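Local coordinates for probable CoA-transferase alpha subunit (PDB 6COJ), which probably serves as the alpha subunit of a CoA-transferase-family enzyme and binds a coenzyme A thioester of a spirocyclic acid, at residues C122-A127 with M172-L177; V182-D188 with V215-V221; P249-F254 with Y296-V300. The protein carries 1 engineered substitution. All coordinates share one frame; numbering follows the deposited sequence.

Contact 1 of 3, residues C122-A127 with M172-L177; sequences CGLEAA and MPALNL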
loop_
_atom_site.group_PDB
_atom_site.type_symbol
_atom_site.label_atom_id
_atom_site.label_comp_id
_atom_site.label_asym_id
_atom_site.label_seq_id
_atom_site.Cartn_x
_atom_site.Cartn_y
_atom_site.Cartn_z
ATOM N N CYS A 122 8.476 0.512 5.447
ATOM C CA CYS A 122 8.900 1.583 4.559
ATOM C C CYS A 122 10.115 1.173 3.730
ATOM O O CYS A 122 10.142 1.369 2.506
ATOM C CB CYS A 122 9.203 2.808 5.418
ATOM S SG CYS A 122 9.728 4.268 4.534
ATOM N N GLY A 123 11.134 0.605 4.383
ATOM C CA GLY A 123 12.327 0.202 3.656
ATOM C C GLY A 123 12.059 -0.886 2.634
ATOM O O GLY A 123 12.656 -0.895 1.552
ATOM N N LEU A 124 11.169 -1.823 2.964
ATOM C CA LEU A 124 10.811 -2.859 1.999
ATOM C C LEU A 124 10.040 -2.268 0.830
ATOM O O LEU A 124 10.264 -2.652 -0.320
ATOM C CB LEU A 124 9.994 -3.961 2.672
ATOM C CG LEU A 124 10.723 -4.797 3.723
ATOM C CD1 LEU A 124 9.719 -5.689 4.438
ATOM C CD2 LEU A 124 11.811 -5.646 3.070
ATOM N N GLU A 125 9.149 -1.311 1.105
ATOM C CA GLU A 125 8.430 -0.633 0.034
ATOM C C GLU A 125 9.383 0.121 -0.887
ATOM O O GLU A 125 9.185 0.149 -2.110
ATOM C CB GLU A 125 7.386 0.312 0.632
ATOM C CG GLU A 125 6.134 -0.390 1.120
ATOM C CD GLU A 125 5.182 0.537 1.871
ATOM O OE1 GLU A 125 5.636 1.586 2.375
ATOM O OE2 GLU A 125 3.979 0.209 1.946
ATOM N N ALA A 126 10.408 0.758 -0.325
ATOM C CA ALA A 126 11.375 1.455 -1.168
ATOM C C ALA A 126 12.085 0.475 -2.096
ATOM O O ALA A 126 12.195 0.711 -3.306
ATOM C CB ALA A 126 12.373 2.239 -0.310
ATOM N N ALA A 127 12.546 -0.652 -1.549
ATOM C CA ALA A 127 13.184 -1.667 -2.376
ATOM C C ALA A 127 12.231 -2.204 -3.438
ATOM O O ALA A 127 12.631 -2.394 -4.593
ATOM C CB ALA A 127 13.702 -2.804 -1.494
ATOM N N MET A 172 14.433 6.800 4.920
ATOM C CA MET A 172 14.618 5.375 5.152
ATOM C C MET A 172 15.236 4.748 3.912
ATOM O O MET A 172 14.621 4.784 2.841
ATOM C CB MET A 172 13.269 4.725 5.443
ATOM C CG MET A 172 13.382 3.223 5.636
ATOM S SD MET A 172 14.379 2.812 7.078
ATOM C CE MET A 172 14.697 1.098 6.696
ATOM N N PRO A 173 16.437 4.182 3.993
ATOM C CA PRO A 173 17.027 3.560 2.804
ATOM C C PRO A 173 16.282 2.288 2.428
ATOM O O PRO A 173 15.675 1.612 3.268
ATOM C CB PRO A 173 18.456 3.235 3.254
ATOM C CG PRO A 173 18.303 2.982 4.736
ATOM C CD PRO A 173 17.290 4.015 5.184
ATOM N N ALA A 174 16.347 1.956 1.143
ATOM C CA ALA A 174 15.759 0.707 0.680
ATOM C C ALA A 174 16.396 -0.484 1.386
ATOM O O ALA A 174 17.622 -0.558 1.541
ATOM C CB ALA A 174 15.961 0.573 -0.826
ATOM N N LEU A 175 15.550 -1.417 1.817
ATOM C CA LEU A 175 16.016 -2.686 2.376
ATOM C C LEU A 175 16.061 -3.738 1.265
ATOM O O LEU A 175 15.248 -4.665 1.194
ATOM C CB LEU A 175 15.121 -3.110 3.542
ATOM C CG LEU A 175 15.173 -2.189 4.770
ATOM C CD1 LEU A 175 14.075 -2.540 5.766
ATOM C CD2 LEU A 175 16.544 -2.254 5.438
ATOM N N ASN A 176 17.024 -3.562 0.364
ATOM C CA ASN A 176 17.206 -4.523 -0.714
ATOM C C ASN A 176 17.731 -5.833 -0.150
ATOM O O ASN A 176 18.622 -5.848 0.700
ATOM C CB ASN A 176 18.200 -3.978 -1.736
ATOM C CG ASN A 176 17.825 -2.592 -2.212
ATOM O OD1 ASN A 176 16.892 -2.432 -2.989
ATOM N ND2 ASN A 176 18.546 -1.582 -1.737
ATOM N N LEU A 177 17.190 -6.941 -0.635
ATOM C CA LEU A 177 17.519 -8.257 -0.111
ATOM C C LEU A 177 18.100 -9.149 -1.198
ATOM O O LEU A 177 17.619 -9.155 -2.336
ATOM C CB LEU A 177 16.256 -8.936 0.418
ATOM C CG LEU A 177 15.352 -8.089 1.321
ATOM C CD1 LEU A 177 14.031 -8.807 1.593
ATOM C CD2 LEU A 177 16.067 -7.756 2.621
#
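Met172 reaches the helical segment 122-127 through two parts of its chain: CB lies against the sulfur of Cys122 (CB to SG 3.7 Å), while CG, anti to the backbone N (chi1 178°), sits over the backbone of Gly123, 3.7 Å from Gly123 N. Leu175 comes to the same glycine beside it, its CG 3.9 Å from Gly123 CA. A glycine suits this spot because any CB would point into the strand-end segment and run into Leu175 CG and the methionine methyl. With the helix surface so bare, the main chains come close enough for Leu175 N to donate to Gly123 O at 3.0 Å, almost straight at 177°. This N-H arrives from above the carbonyl plane, and the helical N-H of Ala127 takes the same oxygen from the opposite face, so two donors grip it.

This segment is part of helix 117-128, whose first residue, Ala117, lies in the CoA-thioester pocket. Here it packs on the chain as strand 168-173 of the small antiparallel sheet passes into strand 177-184 of the large parallel one. Small residues continue the close fit: Ala126 CB stands 4.0 Å from Ala174 CB, and Ala127 CB meets the carbonyl of Leu175 and Asn176 OD1. At the far side Leu124 swings CD2 back from a CB that points away, meeting Leu177 CD1 at 4.1 Å, the two branched chains crossing at a slant beside Tyr206.

Contact 2 of 3, residues V182-D188 with V215-V221; sequences VHLNLGD and VSVERVV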
loop_
_atom_site.group_PDB
_atom_site.type_symbol
_atom_site.label_atom_id
_atom_site.label_comp_id
_atom_site.label_asym_id
_atom_site.label_seq_id
_atom_site.Cartn_x
_atom_site.Cartn_y
_atom_site.Cartn_z
ATOM N N VAL A 182 9.632 -16.883 2.940
ATOM C CA VAL A 182 8.292 -16.637 3.464
ATOM C C VAL A 182 7.524 -17.952 3.467
ATOM O O VAL A 182 7.823 -18.867 2.700
ATOM C CB VAL A 182 7.518 -15.556 2.660
ATOM C CG1 VAL A 182 8.281 -14.217 2.656
ATOM C CG2 VAL A 182 7.254 -16.025 1.228
ATOM N N HIS A 183 6.518 -18.035 4.343
ATOM C CA HIS A 183 5.649 -19.204 4.449
ATOM C C HIS A 183 4.199 -18.768 4.314
ATOM O O HIS A 183 3.758 -17.848 5.012
ATOM C CB HIS A 183 5.812 -19.898 5.804
ATOM C CG HIS A 183 5.033 -21.166 5.915
ATOM N ND1 HIS A 183 5.477 -22.352 5.368
ATOM C CD2 HIS A 183 3.836 -21.440 6.489
ATOM C CE1 HIS A 183 4.594 -23.306 5.615
ATOM N NE2 HIS A 183 3.591 -22.780 6.299
ATOM N N LEU A 184 3.458 -19.444 3.444
ATOM C CA LEU A 184 2.060 -19.121 3.193
ATOM C C LEU A 184 1.202 -20.380 3.280
ATOM O O LEU A 184 1.698 -21.505 3.392
ATOM C CB LEU A 184 1.881 -18.397 1.848
ATOM C CG LEU A 184 2.333 -16.937 1.925
ATOM C CD1 LEU A 184 2.495 -16.334 0.540
ATOM C CD2 LEU A 184 1.336 -16.102 2.745
ATOM N N ASN A 185 -0.114 -20.190 3.236
ATOM C CA ASN A 185 -0.993 -21.318 3.501
ATOM C C ASN A 185 -1.227 -22.206 2.289
ATOM O O ASN A 185 -1.457 -23.408 2.445
ATOM C CB ASN A 185 -2.321 -20.844 4.097
ATOM C CG ASN A 185 -2.120 -20.123 5.415
ATOM O OD1 ASN A 185 -2.143 -20.743 6.497
ATOM N ND2 ASN A 185 -1.906 -18.828 5.343
ATOM N N LEU A 186 -1.208 -21.645 1.089
ATOM C CA LEU A 186 -1.596 -22.390 -0.094
ATOM C C LEU A 186 -0.880 -21.775 -1.280
ATOM O O LEU A 186 -0.713 -20.554 -1.339
ATOM C CB LEU A 186 -3.110 -22.262 -0.305
ATOM C CG LEU A 186 -3.807 -23.316 -1.149
ATOM C CD1 LEU A 186 -3.622 -24.700 -0.533
ATOM C CD2 LEU A 186 -5.271 -22.960 -1.215
ATOM N N GLY A 187 -0.478 -22.605 -2.229
ATOM C CA GLY A 187 0.162 -22.077 -3.420
ATOM C C GLY A 187 0.202 -23.121 -4.509
ATOM O O GLY A 187 -0.041 -24.304 -4.265
ATOM N N ASP A 188 0.530 -22.667 -5.719
ATOM C CA ASP A 188 0.699 -23.550 -6.864
ATOM C C ASP A 188 2.190 -23.732 -7.168
ATOM O O ASP A 188 3.057 -23.127 -6.525
ATOM C CB ASP A 188 -0.198 -23.108 -8.033
ATOM C CG ASP A 188 0.312 -21.869 -8.782
ATOM O OD1 ASP A 188 1.471 -21.435 -8.573
ATOM O OD2 ASP A 188 -0.510 -21.292 -9.530
ATOM N N VAL A 215 9.173 -19.486 -1.236
ATOM C CA VAL A 215 7.942 -19.573 -0.455
ATOM C C VAL A 215 7.716 -21.032 -0.100
ATOM O O VAL A 215 7.687 -21.896 -0.985
ATOM C CB VAL A 215 6.721 -18.978 -1.182
ATOM C CG1 VAL A 215 6.463 -19.654 -2.516
ATOM C CG2 VAL A 215 5.488 -19.066 -0.292
ATOM N N SER A 216 7.609 -21.316 1.190
ATOM C CA SER A 216 7.093 -22.603 1.617
ATOM C C SER A 216 5.592 -22.460 1.844
ATOM O O SER A 216 5.113 -21.394 2.236
ATOM C CB SER A 216 7.834 -23.117 2.862
ATOM O OG SER A 216 7.774 -22.193 3.937
ATOM N N VAL A 217 4.841 -23.520 1.544
ATOM C CA VAL A 217 3.387 -23.489 1.680
ATOM C C VAL A 217 2.928 -24.752 2.388
ATOM O O VAL A 217 3.563 -25.806 2.287
ATOM C CB VAL A 217 2.638 -23.341 0.330
ATOM C CG1 VAL A 217 2.949 -22.011 -0.312
ATOM C CG2 VAL A 217 3.003 -24.486 -0.602
ATOM N N GLU A 218 1.798 -24.651 3.100
ATOM C CA GLU A 218 1.233 -25.837 3.742
ATOM C C GLU A 218 0.892 -26.923 2.728
ATOM O O GLU A 218 1.022 -28.119 3.019
ATOM C CB GLU A 218 -0.022 -25.494 4.547
ATOM C CG GLU A 218 0.174 -24.588 5.744
ATOM C CD GLU A 218 0.970 -25.278 6.839
ATOM O OE1 GLU A 218 1.897 -24.630 7.364
ATOM O OE2 GLU A 218 0.705 -26.463 7.125
ATOM N N ARG A 219 0.422 -26.528 1.551
ATOM C CA ARG A 219 -0.000 -27.471 0.532
ATOM C C ARG A 219 0.153 -26.805 -0.827
ATOM O O ARG A 219 -0.177 -25.625 -0.995
ATOM C CB ARG A 219 -1.468 -27.870 0.739
ATOM C CG ARG A 219 -1.978 -28.915 -0.246
ATOM C CD ARG A 219 -3.451 -29.224 -0.016
ATOM N NE ARG A 219 -3.705 -29.666 1.347
ATOM C CZ ARG A 219 -3.739 -30.942 1.724
ATOM N NH1 ARG A 219 -3.523 -31.907 0.834
ATOM N NH2 ARG A 219 -3.982 -31.256 2.996
ATOM N N VAL A 220 0.652 -27.571 -1.793
ATOM C CA VAL A 220 0.710 -27.154 -3.185
ATOM C C VAL A 220 -0.508 -27.731 -3.885
ATOM O O VAL A 220 -0.794 -28.931 -3.763
ATOM C CB VAL A 220 2.010 -27.626 -3.857
ATOM C CG1 VAL A 220 1.971 -27.318 -5.350
ATOM C CG2 VAL A 220 3.199 -26.945 -3.233
ATOM N N VAL A 221 -1.235 -26.873 -4.602
ATOM C CA VAL A 221 -2.439 -27.252 -5.330
ATOM C C VAL A 221 -2.331 -26.697 -6.746
ATOM O O VAL A 221 -1.467 -25.880 -7.049
ATOM C CB VAL A 221 -3.710 -26.720 -4.637
ATOM C CG1 VAL A 221 -3.829 -27.289 -3.226
ATOM C CG2 VAL A 221 -3.683 -25.199 -4.600
#
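His183 is held at both ring nitrogens. NE2 donates to Glu218 OE1 at 2.7 Å (156°), the oxygen near the ring plane but met on the anti side of a carboxylate turned 77° from the imidazole; ND1 pairs with Ser216 OG, also at 2.7 Å. With CG anti to the backbone N (chi1 -175°), the ring leans to the neighbouring strand. Glu218 also bonds Tyr261 through OE1 and Asn250 N through OE2. A leucine here would probably deprive Ser216 OG of its ring partner and leave Glu218 OE1 with Tyr261 but no imidazole N-H.

The ring stands on one face of a ladder of parallel strands, 177-184 and 213-217, neighbours in the seven-stranded Rossmann-like sheet. Ser216 N reaches Val182 O at 2.9 Å and Leu184 N reaches Ser216 O at 2.8 Å. Asn185 and Leu186 face Ala194 of antiparallel strand 193-194 as a classic beta bulge; beyond it Gly187 bonds segment 215-221 through N (to Arg219 O) and O (from Val221 N).

Valines, beta-branched and suited to strands, line the opposite face with Leu184, Val182 CG2 lying 3.8 Å from Val215 CG2. Leu186 and Val221 side chains cross at about a right angle, CD1 3.7 Å from CG1.

Contact 3 of 3, residues P249-F254 with Y296-V300; sequences PNGAHF and YQAAV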
loop_
_atom_site.group_PDB
_atom_site.type_symbol
_atom_site.label_atom_id
_atom_site.label_comp_id
_atom_site.label_asym_id
_atom_site.label_seq_id
_atom_site.Cartn_x
_atom_site.Cartn_y
_atom_site.Cartn_z
ATOM N N PRO A 249 4.133 -28.927 4.929
ATOM C CA PRO A 249 3.037 -28.996 5.905
ATOM C C PRO A 249 3.557 -28.801 7.321
ATOM O O PRO A 249 4.590 -29.356 7.702
ATOM C CB PRO A 249 2.465 -30.407 5.715
ATOM C CG PRO A 249 3.051 -30.914 4.435
ATOM C CD PRO A 249 4.326 -30.185 4.196
ATOM N N ASN A 250 2.838 -27.986 8.099
ATOM C CA ASN A 250 3.269 -27.602 9.441
ATOM C C ASN A 250 4.602 -26.865 9.411
ATOM O O ASN A 250 5.333 -26.852 10.408
ATOM C CB ASN A 250 3.303 -28.796 10.414
ATOM C CG ASN A 250 2.859 -28.424 11.824
ATOM O OD1 ASN A 250 1.946 -27.616 12.012
ATOM N ND2 ASN A 250 3.498 -29.029 12.829
ATOM N N GLY A 251 4.911 -26.236 8.272
ATOM C CA GLY A 251 6.196 -25.603 8.044
ATOM C C GLY A 251 6.396 -24.286 8.757
ATOM O O GLY A 251 7.488 -23.713 8.657
ATOM N N ALA A 252 5.374 -23.785 9.456
ATOM C CA ALA A 252 5.531 -22.632 10.324
ATOM C C ALA A 252 5.692 -23.010 11.794
ATOM O O ALA A 252 5.990 -22.134 12.611
ATOM C CB ALA A 252 4.358 -21.658 10.148
ATOM N N HIS A 253 5.522 -24.284 12.145
ATOM C CA HIS A 253 5.644 -24.701 13.541
ATOM C C HIS A 253 7.020 -24.284 14.072
ATOM O O HIS A 253 8.017 -24.543 13.405
ATOM C CB HIS A 253 5.487 -26.220 13.646
ATOM C CG HIS A 253 5.479 -26.717 15.055
ATOM N ND1 HIS A 253 6.636 -26.968 15.764
ATOM C CD2 HIS A 253 4.453 -26.992 15.896
ATOM C CE1 HIS A 253 6.323 -27.368 16.982
ATOM N NE2 HIS A 253 5.006 -27.401 17.086
ATOM N N PHE A 254 7.112 -23.670 15.256
ATOM C CA PHE A 254 6.052 -23.581 16.256
ATOM C C PHE A 254 5.315 -22.244 16.313
ATOM O O PHE A 254 4.671 -21.943 17.321
ATOM C CB PHE A 254 6.642 -23.882 17.649
ATOM C CG PHE A 254 7.974 -23.216 17.911
ATOM C CD1 PHE A 254 8.039 -21.909 18.392
ATOM C CD2 PHE A 254 9.164 -23.896 17.674
ATOM C CE1 PHE A 254 9.270 -21.303 18.633
ATOM C CE2 PHE A 254 10.398 -23.294 17.914
ATOM C CZ PHE A 254 10.450 -21.998 18.394
ATOM N N TYR A 296 11.981 -33.672 12.753
ATOM C CA TYR A 296 11.487 -32.617 13.629
ATOM C C TYR A 296 9.993 -32.774 13.868
ATOM O O TYR A 296 9.524 -32.699 15.010
ATOM C CB TYR A 296 11.786 -31.246 13.013
ATOM C CG TYR A 296 11.137 -30.091 13.745
ATOM C CD1 TYR A 296 11.757 -29.503 14.837
ATOM C CD2 TYR A 296 9.898 -29.591 13.345
ATOM C CE1 TYR A 296 11.175 -28.440 15.506
ATOM C CE2 TYR A 296 9.306 -28.537 14.013
ATOM C CZ TYR A 296 9.946 -27.965 15.090
ATOM O OH TYR A 296 9.376 -26.916 15.767
ATOM N N GLN A 297 9.230 -32.982 12.792
ATOM C CA GLN A 297 7.778 -33.053 12.909
ATOM C C GLN A 297 7.357 -34.249 13.753
ATOM O O GLN A 297 6.429 -34.153 14.566
ATOM C CB GLN A 297 7.147 -33.111 11.516
ATOM C CG GLN A 297 7.296 -31.827 10.702
ATOM C CD GLN A 297 6.532 -30.662 11.302
ATOM O OE1 GLN A 297 5.552 -30.857 12.021
ATOM N NE2 GLN A 297 6.957 -29.439 10.984
ATOM N N ALA A 298 8.042 -35.381 13.590
ATOM C CA ALA A 298 7.736 -36.539 14.421
ATOM C C ALA A 298 8.026 -36.251 15.889
ATOM O O ALA A 298 7.246 -36.630 16.772
ATOM C CB ALA A 298 8.546 -37.744 13.943
ATOM N N ALA A 299 9.145 -35.582 16.173
ATOM C CA ALA A 299 9.507 -35.313 17.560
ATOM C C ALA A 299 8.557 -34.308 18.190
ATOM O O ALA A 299 8.242 -34.403 19.383
ATOM C CB ALA A 299 10.944 -34.800 17.628
ATOM N N VAL A 300 8.096 -33.341 17.404
ATOM C CA VAL A 300 7.147 -32.367 17.913
ATOM C C VAL A 300 5.811 -33.028 18.222
ATOM O O VAL A 300 5.150 -32.696 19.214
ATOM C CB VAL A 300 7.030 -31.219 16.898
ATOM C CG1 VAL A 300 5.654 -30.587 16.951
ATOM C CG2 VAL A 300 8.153 -30.225 17.149
#
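Val300 lays its CG1 methyl over one face of the His253 imidazole, 3.3 Å from His253 NE2, a close fit between a compact branched side chain and a flat ring. The opposite face of that ring is covered by CB of the next residue, Phe254, so the imidazole sits between two aliphatic groups. Its edge is used differently: His253 ND1 and Tyr296 OH form a hydrogen bond of 2.7 Å, with the hydroxyl near the plane of the imidazole. The two rings therefore meet rim to rim, their planes 65° apart, and neither stacks on the other. Tyrosine suits this helix position because its length carries a hydroxyl across to the loop, where the oxygen also lies at the edge of the Phe254 ring, while Val300 CG2 backs one face of the phenol.

A second polar clasp lies one residue along the helix. Gln297, bent at chi2, turns its amide toward Asn250. Asn250 ND2 meets a lone pair of Gln297 OE1 at 2.9 Å, nearly straight at 172°, and Gln297 NE2 returns a more angled bond to Asn250 O at 3.1 Å. That carbonyl is also taken, from its other face, by His253 N, the bond that closes the type I turn from Asn250 to His253. Asparagine, which tolerates the left-handed conformation found here (phi 61°) better than most residues, suits the first position.

Thus the C-terminal helix 293-306 grips the loop after strand 244-247 through three hydrogen bonds made by its side chains, with Val300 packed against the rings. Because His253 NE2 is bonded to Asp264, the imidazole links a carboxylate to a phenol; both nitrogens are engaged, which fixes the ring's rotation, and the nearby negative charge would probably polarise it.

In the fold
Contacts 1 and 2 are both buried, but contact 2 lies within the parallel sheet, while contact 1 packs helix 117-128 against the passage from the small antiparallel sheet into it; strand 177-184 begins at the end of segment 172-177 and runs on into contact 2. Contact 3 is only partly buried and fastens the C-terminal helix 293-306 onto a loop across the chain's centre from contact 1. Chemistry follows place: small and aliphatic residues dominate contact 1, a backbone ladder with one polar cluster makes contact 2, and side-chain amides and rings make contact 3. Contacts 2 and 3 touch through Glu218 and His183, whereas contact 1 touches neither.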